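Local coordinates for protein diaminobutyrate-pyruvate transaminase and L-2,4-diaminobutyrate decarboxylase (Vibrio parahaemolyticus, PDB 2QMA) that probably decarboxylates L-2,4-diaminobutyrate using pyridoxal 5'-phosphate, this chain being the C-terminal decarboxylase domain of a larger protein that also carries a transaminase part, at residues M173-D184 with L336-L347; F163-N171 with S318-L326. All coordinates share one frame; numbering follows the deposited sequence.

Contact 1 (M173-D184 with L336-L347); sequences MGLMLARDWIAD and LLVNDKSNFKFL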
loop_
_atom_site.group_PDB
_atom_site.type_symbol
_atom_site.label_atom_id
_atom_site.label_comp_id
_atom_site.label_asym_id
_atom_site.label_seq_id
_atom_site.Cartn_x
_atom_site.Cartn_y
_atom_site.Cartn_z
HETATM N N MSE A 173 -5.305 -10.732 -5.638
HETATM C CA MSE A 173 -6.087 -11.356 -4.583
HETATM C C MSE A 173 -7.322 -12.064 -5.134
HETATM O O MSE A 173 -7.592 -13.169 -4.742
HETATM C CB MSE A 173 -6.462 -10.345 -3.526
HETATM C CG MSE A 173 -5.367 -10.180 -2.508
HETATM SE SE MSE A 173 -5.865 -8.888 -1.240
HETATM C CE MSE A 173 -7.798 -9.206 -1.084
ATOM N N GLY A 174 -8.044 -11.428 -6.064
ATOM C CA GLY A 174 -9.223 -12.057 -6.694
ATOM C C GLY A 174 -8.820 -13.391 -7.328
ATOM O O GLY A 174 -9.485 -14.414 -7.131
ATOM N N LEU A 175 -7.728 -13.393 -8.077
ATOM C CA LEU A 175 -7.290 -14.605 -8.759
ATOM C C LEU A 175 -6.667 -15.639 -7.830
ATOM O O LEU A 175 -6.787 -16.842 -8.081
ATOM C CB LEU A 175 -6.333 -14.260 -9.905
ATOM C CG LEU A 175 -6.997 -13.473 -11.049
ATOM C CD1 LEU A 175 -5.932 -12.918 -11.989
ATOM C CD2 LEU A 175 -7.984 -14.304 -11.842
HETATM N N MSE A 176 -5.980 -15.194 -6.785
HETATM C CA MSE A 176 -5.530 -16.139 -5.750
HETATM C C MSE A 176 -6.729 -16.798 -5.054
HETATM O O MSE A 176 -6.708 -17.994 -4.780
HETATM C CB MSE A 176 -4.694 -15.468 -4.660
HETATM C CG MSE A 176 -3.971 -16.511 -3.815
HETATM SE SE MSE A 176 -3.002 -15.572 -2.445
HETATM C CE MSE A 176 -1.968 -14.587 -3.719
ATOM N N LEU A 177 -7.773 -16.028 -4.747
ATOM C CA LEU A 177 -8.991 -16.660 -4.162
ATOM C C LEU A 177 -9.520 -17.715 -5.123
ATOM O O LEU A 177 -9.872 -18.816 -4.710
ATOM C CB LEU A 177 -10.095 -15.658 -3.795
ATOM C CG LEU A 177 -9.701 -14.744 -2.624
ATOM C CD1 LEU A 177 -10.771 -13.645 -2.500
ATOM C CD2 LEU A 177 -9.515 -15.537 -1.337
ATOM N N ALA A 178 -9.523 -17.387 -6.409
ATOM C CA ALA A 178 -10.018 -18.337 -7.436
ATOM C C ALA A 178 -9.177 -19.613 -7.450
ATOM O O ALA A 178 -9.718 -20.686 -7.567
ATOM C CB ALA A 178 -10.028 -17.682 -8.809
ATOM N N ARG A 179 -7.866 -19.439 -7.351
ATOM C CA ARG A 179 -6.906 -20.532 -7.343
ATOM C C ARG A 179 -7.231 -21.494 -6.179
ATOM O O ARG A 179 -7.400 -22.681 -6.405
ATOM C CB ARG A 179 -5.460 -19.980 -7.268
ATOM C CG ARG A 179 -4.407 -21.101 -7.139
ATOM C CD ARG A 179 -3.089 -20.520 -6.523
ATOM N NE ARG A 179 -3.216 -20.191 -5.089
ATOM C CZ ARG A 179 -2.238 -19.708 -4.319
ATOM N NH1 ARG A 179 -1.002 -19.504 -4.824
ATOM N NH2 ARG A 179 -2.460 -19.460 -3.015
ATOM N N ASP A 180 -7.397 -20.974 -4.967
ATOM C CA ASP A 180 -7.672 -21.812 -3.798
ATOM C C ASP A 180 -9.096 -22.392 -3.912
ATOM O O ASP A 180 -9.364 -23.537 -3.487
ATOM C CB ASP A 180 -7.530 -20.972 -2.530
ATOM C CG ASP A 180 -6.081 -20.648 -2.183
ATOM O OD1 ASP A 180 -5.172 -20.666 -3.062
ATOM O OD2 ASP A 180 -5.854 -20.329 -1.025
ATOM N N TRP A 181 -10.010 -21.611 -4.486
ATOM C CA TRP A 181 -11.428 -22.017 -4.603
ATOM C C TRP A 181 -11.516 -23.293 -5.473
ATOM O O TRP A 181 -12.225 -24.265 -5.127
ATOM C CB TRP A 181 -12.245 -20.833 -5.174
ATOM C CG TRP A 181 -13.651 -21.103 -5.632
ATOM C CD1 TRP A 181 -14.788 -21.064 -4.899
ATOM C CD2 TRP A 181 -14.030 -21.412 -6.963
ATOM N NE1 TRP A 181 -15.878 -21.341 -5.698
ATOM C CE2 TRP A 181 -15.432 -21.555 -6.979
ATOM C CE3 TRP A 181 -13.310 -21.563 -8.158
ATOM C CZ2 TRP A 181 -16.148 -21.838 -8.158
ATOM C CZ3 TRP A 181 -14.014 -21.861 -9.324
ATOM C CH2 TRP A 181 -15.426 -22.018 -9.302
ATOM N N ILE A 182 -10.780 -23.302 -6.583
ATOM C CA ILE A 182 -10.941 -24.405 -7.522
ATOM C C ILE A 182 -10.302 -25.675 -6.942
ATOM O O ILE A 182 -10.888 -26.742 -7.129
ATOM C CB ILE A 182 -10.335 -24.132 -8.920
ATOM C CG1 ILE A 182 -10.843 -25.190 -9.945
ATOM C CG2 ILE A 182 -8.811 -24.122 -8.898
ATOM C CD1 ILE A 182 -12.367 -25.223 -10.136
ATOM N N ALA A 183 -9.124 -25.562 -6.282
ATOM C CA ALA A 183 -8.529 -26.748 -5.620
ATOM C C ALA A 183 -9.450 -27.283 -4.533
ATOM O O ALA A 183 -9.558 -28.522 -4.317
ATOM C CB ALA A 183 -7.113 -26.479 -5.046
ATOM N N ASP A 184 -10.120 -26.379 -3.822
ATOM C CA ASP A 184 -11.063 -26.828 -2.773
ATOM C C ASP A 184 -12.253 -27.544 -3.426
ATOM O O ASP A 184 -12.721 -28.592 -2.964
ATOM C CB ASP A 184 -11.572 -25.639 -1.964
ATOM C CG ASP A 184 -12.578 -26.059 -0.900
ATOM O OD1 ASP A 184 -12.209 -26.909 -0.094
ATOM O OD2 ASP A 184 -13.728 -25.584 -0.922
ATOM N N LEU A 336 -11.213 -4.889 -3.077
ATOM C CA LEU A 336 -11.649 -6.080 -3.731
ATOM C C LEU A 336 -12.955 -6.484 -3.104
ATOM O O LEU A 336 -13.022 -6.711 -1.884
ATOM C CB LEU A 336 -10.643 -7.181 -3.506
ATOM C CG LEU A 336 -11.088 -8.473 -4.246
ATOM C CD1 LEU A 336 -10.722 -8.384 -5.765
ATOM C CD2 LEU A 336 -10.514 -9.674 -3.559
ATOM N N LEU A 337 -13.987 -6.624 -3.940
ATOM C CA LEU A 337 -15.297 -7.069 -3.457
ATOM C C LEU A 337 -15.505 -8.515 -3.862
ATOM O O LEU A 337 -15.028 -8.971 -4.938
ATOM C CB LEU A 337 -16.428 -6.214 -4.045
ATOM C CG LEU A 337 -16.224 -4.686 -3.936
ATOM C CD1 LEU A 337 -17.409 -4.006 -4.624
ATOM C CD2 LEU A 337 -16.107 -4.233 -2.446
ATOM N N VAL A 338 -16.196 -9.240 -3.003
ATOM C CA VAL A 338 -16.589 -10.596 -3.322
ATOM C C VAL A 338 -18.090 -10.807 -3.100
ATOM O O VAL A 338 -18.685 -10.224 -2.177
ATOM C CB VAL A 338 -15.755 -11.727 -2.542
ATOM C CG1 VAL A 338 -14.210 -11.636 -2.887
ATOM C CG2 VAL A 338 -16.061 -11.745 -1.046
ATOM N N ASN A 339 -18.692 -11.610 -3.966
ATOM C CA ASN A 339 -20.100 -11.887 -3.854
ATOM C C ASN A 339 -20.429 -12.811 -2.686
ATOM O O ASN A 339 -21.532 -12.748 -2.124
ATOM C CB ASN A 339 -20.672 -12.453 -5.176
ATOM C CG ASN A 339 -21.761 -11.553 -5.769
ATOM O OD1 ASN A 339 -22.621 -11.028 -5.033
ATOM N ND2 ASN A 339 -21.749 -11.386 -7.110
ATOM N N ASP A 340 -19.461 -13.630 -2.285
ATOM C CA ASP A 340 -19.720 -14.576 -1.144
ATOM C C ASP A 340 -18.541 -14.509 -0.188
ATOM O O ASP A 340 -17.472 -15.046 -0.472
ATOM C CB ASP A 340 -19.886 -16.001 -1.691
ATOM C CG ASP A 340 -20.318 -16.988 -0.632
ATOM O OD1 ASP A 340 -20.116 -16.711 0.581
ATOM O OD2 ASP A 340 -20.853 -18.051 -1.009
ATOM N N LYS A 341 -18.714 -13.798 0.904
ATOM C CA LYS A 341 -17.635 -13.631 1.891
ATOM C C LYS A 341 -17.043 -14.942 2.440
ATOM O O LYS A 341 -15.913 -14.939 2.978
ATOM C CB LYS A 341 -18.098 -12.731 3.037
ATOM C CG LYS A 341 -19.150 -13.376 3.923
ATOM C CD LYS A 341 -19.627 -12.293 4.845
ATOM C CE LYS A 341 -20.938 -12.648 5.473
ATOM N NZ LYS A 341 -21.446 -11.432 6.195
ATOM N N SER A 342 -17.757 -16.058 2.266
ATOM C CA SER A 342 -17.210 -17.345 2.682
ATOM C C SER A 342 -15.903 -17.651 1.914
ATOM O O SER A 342 -15.028 -18.367 2.423
ATOM C CB SER A 342 -18.250 -18.473 2.588
ATOM O OG SER A 342 -18.271 -18.977 1.282
ATOM N N ASN A 343 -15.760 -17.076 0.715
ATOM C CA ASN A 343 -14.556 -17.236 -0.046
ATOM C C ASN A 343 -13.292 -16.611 0.601
ATOM O O ASN A 343 -12.179 -17.024 0.290
ATOM C CB ASN A 343 -14.739 -16.758 -1.510
ATOM C CG ASN A 343 -15.649 -17.677 -2.340
ATOM O OD1 ASN A 343 -16.461 -17.214 -3.169
ATOM N ND2 ASN A 343 -15.502 -18.953 -2.146
ATOM N N PHE A 344 -13.474 -15.629 1.479
ATOM C CA PHE A 344 -12.370 -15.052 2.260
ATOM C C PHE A 344 -11.732 -16.079 3.232
ATOM O O PHE A 344 -10.628 -15.842 3.707
ATOM C CB PHE A 344 -12.816 -13.775 3.033
ATOM C CG PHE A 344 -12.924 -12.543 2.179
ATOM C CD1 PHE A 344 -11.963 -12.274 1.211
ATOM C CD2 PHE A 344 -13.946 -11.611 2.380
ATOM C CE1 PHE A 344 -12.020 -11.134 0.429
ATOM C CE2 PHE A 344 -14.017 -10.456 1.595
ATOM C CZ PHE A 344 -13.064 -10.209 0.618
ATOM N N LYS A 345 -12.420 -17.197 3.495
ATOM C CA LYS A 345 -11.943 -18.264 4.387
ATOM C C LYS A 345 -10.586 -18.796 3.941
ATOM O O LYS A 345 -9.815 -19.240 4.774
ATOM C CB LYS A 345 -12.952 -19.429 4.497
ATOM C CG LYS A 345 -12.910 -20.403 3.315
ATOM C CD LYS A 345 -14.112 -21.303 3.219
ATOM C CE LYS A 345 -14.128 -22.021 1.859
ATOM N NZ LYS A 345 -15.027 -23.216 1.861
ATOM N N PHE A 346 -10.317 -18.750 2.629
ATOM C CA PHE A 346 -9.018 -19.169 2.069
ATOM C C PHE A 346 -7.829 -18.316 2.524
ATOM O O PHE A 346 -6.699 -18.805 2.545
ATOM C CB PHE A 346 -9.086 -19.263 0.529
ATOM C CG PHE A 346 -10.135 -20.239 0.029
ATOM C CD1 PHE A 346 -10.116 -21.576 0.437
ATOM C CD2 PHE A 346 -11.138 -19.811 -0.839
ATOM C CE1 PHE A 346 -11.077 -22.498 -0.020
ATOM C CE2 PHE A 346 -12.096 -20.703 -1.309
ATOM C CZ PHE A 346 -12.073 -22.057 -0.900
ATOM N N LEU A 347 -8.102 -17.073 2.916
ATOM C CA LEU A 347 -7.084 -16.092 3.327
ATOM C C LEU A 347 -6.703 -16.174 4.782
ATOM O O LEU A 347 -5.786 -15.481 5.225
ATOM C CB LEU A 347 -7.605 -14.668 3.106
ATOM C CG LEU A 347 -7.750 -14.108 1.709
ATOM C CD1 LEU A 347 -8.735 -12.954 1.768
ATOM C CD2 LEU A 347 -6.421 -13.644 1.125
HETATM O O HOH W 1 -14.156 -26.114 2.048
#
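Leu177 and Phe346 bury the most surface where helix 173-184 meets the segment 336-347. Leu177 divides its methyls between two groups of neighbours: CD1 lies 4.0 Å from Val338 CG1 and also touches the Phe344 ring, whereas CD2 is 3.8 Å from Leu347 CG and packs on the carbonyl O of Asn343. Phe346, its CG anti to the carbonyl carbon (chi1 -59°), lays one ring face against the helix. Asp180 CB makes a CH-pi contact there, 4.2 Å from the ring centroid, and Phe346 CE2 comes within 3.6 Å of Trp181 CA; Asp184 CB touches the far end of the ring. The arrangement is a helix of the large domain of a fold-type I pyridoxal-phosphate enzyme, packed beside strand 334-338 of its mixed sheet and covered by the 3-10 segment 341-347 that follows the strand. On the opposite face of the Phe346 ring lies Lys345 CG, from which an extended chain carries NZ to a long salt bridge with Asp184 OD2 at 3.9 Å; a water links NZ to Asp184 OD1 as well. Behind Asp180 stands Arg179, whose NE and NH2 grip Asp180 OD1 side-on; NE is 2.9 Å from OD1, which lies close to the guanidinium plane. The same guanidinium reaches carbonyls of Ser220 and Trp221 of the second subunit. Asp340 leads into the 3-10 segment through an Asx turn, its OD1 accepting from Ser342 N.

Contact 2 (F163-N171 with S318-L326); sequences FTSGGTQSN and SISVDFHKL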
loop_
_atom_site.group_PDB
_atom_site.type_symbol
_atom_site.label_atom_id
_atom_site.label_comp_id
_atom_site.label_asym_id
_atom_site.label_seq_id
_atom_site.Cartn_x
_atom_site.Cartn_y
_atom_site.Cartn_z
ATOM N N PHE A 163 -10.293 -3.206 1.651
ATOM C CA PHE A 163 -9.501 -2.244 0.920
ATOM C C PHE A 163 -8.115 -2.799 0.703
ATOM O O PHE A 163 -7.589 -3.490 1.563
ATOM C CB PHE A 163 -9.445 -0.910 1.666
ATOM C CG PHE A 163 -10.534 0.037 1.274
ATOM C CD1 PHE A 163 -11.868 -0.229 1.610
ATOM C CD2 PHE A 163 -10.221 1.196 0.532
ATOM C CE1 PHE A 163 -12.887 0.683 1.242
ATOM C CE2 PHE A 163 -11.222 2.135 0.178
ATOM C CZ PHE A 163 -12.554 1.867 0.516
ATOM N N THR A 164 -7.558 -2.511 -0.460
ATOM C CA THR A 164 -6.251 -3.008 -0.870
ATOM C C THR A 164 -5.394 -1.793 -1.326
ATOM O O THR A 164 -5.882 -0.656 -1.396
ATOM C CB THR A 164 -6.373 -3.966 -2.082
ATOM O OG1 THR A 164 -6.831 -3.204 -3.210
ATOM C CG2 THR A 164 -7.320 -5.131 -1.788
ATOM N N SER A 165 -4.135 -2.034 -1.661
ATOM C CA SER A 165 -3.284 -0.977 -2.228
ATOM C C SER A 165 -3.643 -0.525 -3.665
ATOM O O SER A 165 -3.121 0.491 -4.149
ATOM C CB SER A 165 -1.851 -1.428 -2.206
ATOM O OG SER A 165 -1.722 -2.500 -3.104
ATOM N N GLY A 166 -4.514 -1.254 -4.348
ATOM C CA GLY A 166 -4.993 -0.800 -5.643
ATOM C C GLY A 166 -5.204 -1.976 -6.569
ATOM O O GLY A 166 -5.204 -3.116 -6.110
ATOM N N GLY A 167 -5.375 -1.673 -7.859
ATOM C CA GLY A 167 -5.833 -2.635 -8.849
ATOM C C GLY A 167 -4.933 -3.849 -8.962
ATOM O O GLY A 167 -5.431 -4.943 -9.237
ATOM N N THR A 168 -3.625 -3.676 -8.757
ATOM C CA THR A 168 -2.698 -4.824 -8.889
ATOM C C THR A 168 -2.924 -5.818 -7.765
ATOM O O THR A 168 -3.092 -7.015 -8.004
ATOM C CB THR A 168 -1.220 -4.356 -8.886
ATOM O OG1 THR A 168 -0.976 -3.626 -10.097
ATOM C CG2 THR A 168 -0.300 -5.498 -8.825
ATOM N N GLN A 169 -2.939 -5.306 -6.538
ATOM C CA GLN A 169 -3.136 -6.174 -5.403
ATOM C C GLN A 169 -4.541 -6.785 -5.455
ATOM O O GLN A 169 -4.754 -7.946 -5.042
ATOM C CB GLN A 169 -2.873 -5.412 -4.097
ATOM C CG GLN A 169 -3.243 -6.164 -2.827
ATOM C CD GLN A 169 -2.715 -5.445 -1.604
ATOM O OE1 GLN A 169 -3.429 -4.672 -0.979
ATOM N NE2 GLN A 169 -1.431 -5.650 -1.295
ATOM N N SER A 170 -5.519 -6.000 -5.911
ATOM C CA SER A 170 -6.871 -6.518 -5.982
ATOM C C SER A 170 -6.961 -7.641 -7.014
ATOM O O SER A 170 -7.513 -8.694 -6.701
ATOM C CB SER A 170 -7.907 -5.426 -6.256
ATOM O OG SER A 170 -7.976 -4.501 -5.156
ATOM N N ASN A 171 -6.404 -7.428 -8.212
ATOM C CA ASN A 171 -6.323 -8.507 -9.217
ATOM C C ASN A 171 -5.681 -9.789 -8.716
ATOM O O ASN A 171 -6.238 -10.856 -8.869
ATOM C CB ASN A 171 -5.639 -8.038 -10.498
ATOM C CG ASN A 171 -6.550 -7.216 -11.364
ATOM O OD1 ASN A 171 -7.767 -7.126 -11.128
ATOM N ND2 ASN A 171 -5.974 -6.606 -12.402
ATOM N N SER A 318 -15.596 -12.018 -7.956
ATOM C CA SER A 318 -14.798 -10.958 -7.341
ATOM C C SER A 318 -14.719 -9.764 -8.277
ATOM O O SER A 318 -14.809 -9.940 -9.506
ATOM C CB SER A 318 -13.395 -11.470 -6.998
ATOM O OG SER A 318 -12.715 -12.003 -8.138
ATOM N N ILE A 319 -14.554 -8.571 -7.694
ATOM C CA ILE A 319 -14.465 -7.330 -8.446
ATOM C C ILE A 319 -13.383 -6.456 -7.841
ATOM O O ILE A 319 -13.398 -6.181 -6.630
ATOM C CB ILE A 319 -15.752 -6.527 -8.374
ATOM C CG1 ILE A 319 -16.976 -7.341 -8.900
ATOM C CG2 ILE A 319 -15.611 -5.170 -9.104
ATOM C CD1 ILE A 319 -18.283 -6.747 -8.453
ATOM N N SER A 320 -12.449 -6.024 -8.682
ATOM C CA SER A 320 -11.539 -4.985 -8.230
ATOM C C SER A 320 -11.975 -3.574 -8.685
ATOM O O SER A 320 -12.460 -3.356 -9.799
ATOM C CB SER A 320 -10.096 -5.302 -8.460
ATOM O OG SER A 320 -9.773 -5.479 -9.791
ATOM N N VAL A 321 -11.871 -2.651 -7.747
ATOM C CA VAL A 321 -12.335 -1.267 -7.886
ATOM C C VAL A 321 -11.120 -0.394 -7.493
ATOM O O VAL A 321 -10.543 -0.590 -6.424
ATOM C CB VAL A 321 -13.526 -0.941 -6.907
ATOM C CG1 VAL A 321 -14.017 0.487 -7.155
ATOM C CG2 VAL A 321 -14.661 -1.952 -7.014
ATOM N N ASP A 322 -10.688 0.488 -8.392
ATOM C CA ASP A 322 -9.599 1.418 -8.085
ATOM C C ASP A 322 -10.116 2.818 -7.931
ATOM O O ASP A 322 -10.435 3.443 -8.936
ATOM C CB ASP A 322 -8.556 1.423 -9.197
ATOM C CG ASP A 322 -7.262 0.837 -8.760
ATOM O OD1 ASP A 322 -7.226 0.359 -7.602
ATOM O OD2 ASP A 322 -6.294 0.829 -9.567
ATOM N N PHE A 323 -10.207 3.301 -6.691
ATOM C CA PHE A 323 -10.688 4.651 -6.430
ATOM C C PHE A 323 -9.682 5.725 -6.841
ATOM O O PHE A 323 -10.066 6.865 -7.101
ATOM C CB PHE A 323 -11.036 4.812 -4.963
ATOM C CG PHE A 323 -12.049 3.820 -4.476
ATOM C CD1 PHE A 323 -13.382 3.957 -4.822
ATOM C CD2 PHE A 323 -11.648 2.737 -3.689
ATOM C CE1 PHE A 323 -14.320 3.033 -4.392
ATOM C CE2 PHE A 323 -12.553 1.803 -3.253
ATOM C CZ PHE A 323 -13.902 1.944 -3.590
ATOM N N HIS A 324 -8.401 5.359 -6.899
ATOM C CA HIS A 324 -7.398 6.312 -7.269
ATOM C C HIS A 324 -7.259 6.427 -8.763
ATOM O O HIS A 324 -6.303 7.005 -9.248
ATOM C CB HIS A 324 -6.043 6.069 -6.563
ATOM C CG HIS A 324 -5.468 4.707 -6.780
ATOM N ND1 HIS A 324 -5.064 4.246 -8.018
ATOM C CD2 HIS A 324 -5.159 3.731 -5.898
ATOM C CE1 HIS A 324 -4.548 3.036 -7.892
ATOM N NE2 HIS A 324 -4.605 2.696 -6.617
ATOM N N LYS A 325 -8.210 5.861 -9.496
ATOM C CA LYS A 325 -8.336 6.166 -10.906
ATOM C C LYS A 325 -9.527 7.147 -11.090
ATOM O O LYS A 325 -9.432 8.342 -10.730
ATOM C CB LYS A 325 -8.416 4.882 -11.767
ATOM C CG LYS A 325 -7.069 4.134 -11.865
ATOM C CD LYS A 325 -7.211 2.778 -12.535
ATOM C CE LYS A 325 -5.894 2.196 -12.998
ATOM N NZ LYS A 325 -4.961 1.645 -11.981
ATOM N N LEU A 326 -10.647 6.660 -11.606
ATOM C CA LEU A 326 -11.710 7.556 -12.015
ATOM C C LEU A 326 -12.556 8.076 -10.847
ATOM O O LEU A 326 -13.370 8.988 -11.018
ATOM C CB LEU A 326 -12.578 6.819 -13.036
ATOM C CG LEU A 326 -13.402 7.487 -14.121
ATOM C CD1 LEU A 326 -12.718 8.644 -14.853
ATOM C CD2 LEU A 326 -13.947 6.373 -15.075
HETATM O O HOH W 2 -7.656 -4.006 -11.014
HETATM O O HOH W 3 -8.579 -2.183 -6.669
#
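Gly167 and Ser170 of helix 167-171 face Asp322 and Ser320 of strand 318-322, the short axes 7.9 Å apart and almost antiparallel at 173°. Before the helix, Gly166 sits at the N-cap with phi 145°, a backbone shape that suits glycine, and its bare CA lets Asp322 OD1 approach to 3.2 Å. His324 closes in beside it: with CG held between backbone N and carbonyl carbon (chi1 57°), the imidazole puts NE2 3.6 Å from Gly166 CA, while Ser165 O lies at the ring edge. An ST turn shapes the approach to the helix, Thr164 OG1 accepting from Gly166 N and donating to Ser170 OG at 2.6 Å. One water lies between Gly167 O and Ser320 OG, within hydrogen-bonding distance of both, though with more acceptors around it than protons. Asn171 OD1 accepts from His292 NE2 and also lies 2.9 Å from Ser320 OG; Asn171 ND2 donates to Asp294 and Thr214. Away from the polar side, the Phe163 and Phe323 rings lie nearly parallel yet slid apart, Phe163 CE2 3.7 Å from Phe323 CE2, where side chains of helices 136-152 and 377-386 also pack. Asp322 OD2 receives Lys325 NZ in a salt bridge of 2.9 Å. With no cofactor attached, the amine of Lys325, the predicted attachment lysine, thus pairs with Asp322 beside the glycine-rich start of helix 167-187, which in fold-type I relatives commonly meets the cofactor phosphate.

Helix 167-187 serves both contacts: its first turn belongs to contact 2 and later ones to contact 1, the contact centres lying about 16 Å apart. Strand 334-338 lies between 160-164 and 318-322 in the mixed sheet, which joins the two directly. Leu337 N probably donates to Ile319 O at 2.8 Å, and Leu336 CD1 packs 3.4 Å from Ser170 O. The two differ in setting. Contact 2 is buried, its centre about 7 Å from the centre of the chain, and holds the predicted cofactor lysine, whereas the centre of contact 1 lies about 22 Å from the chain's centre, away from that site, and Arg179 there reaches the second subunit.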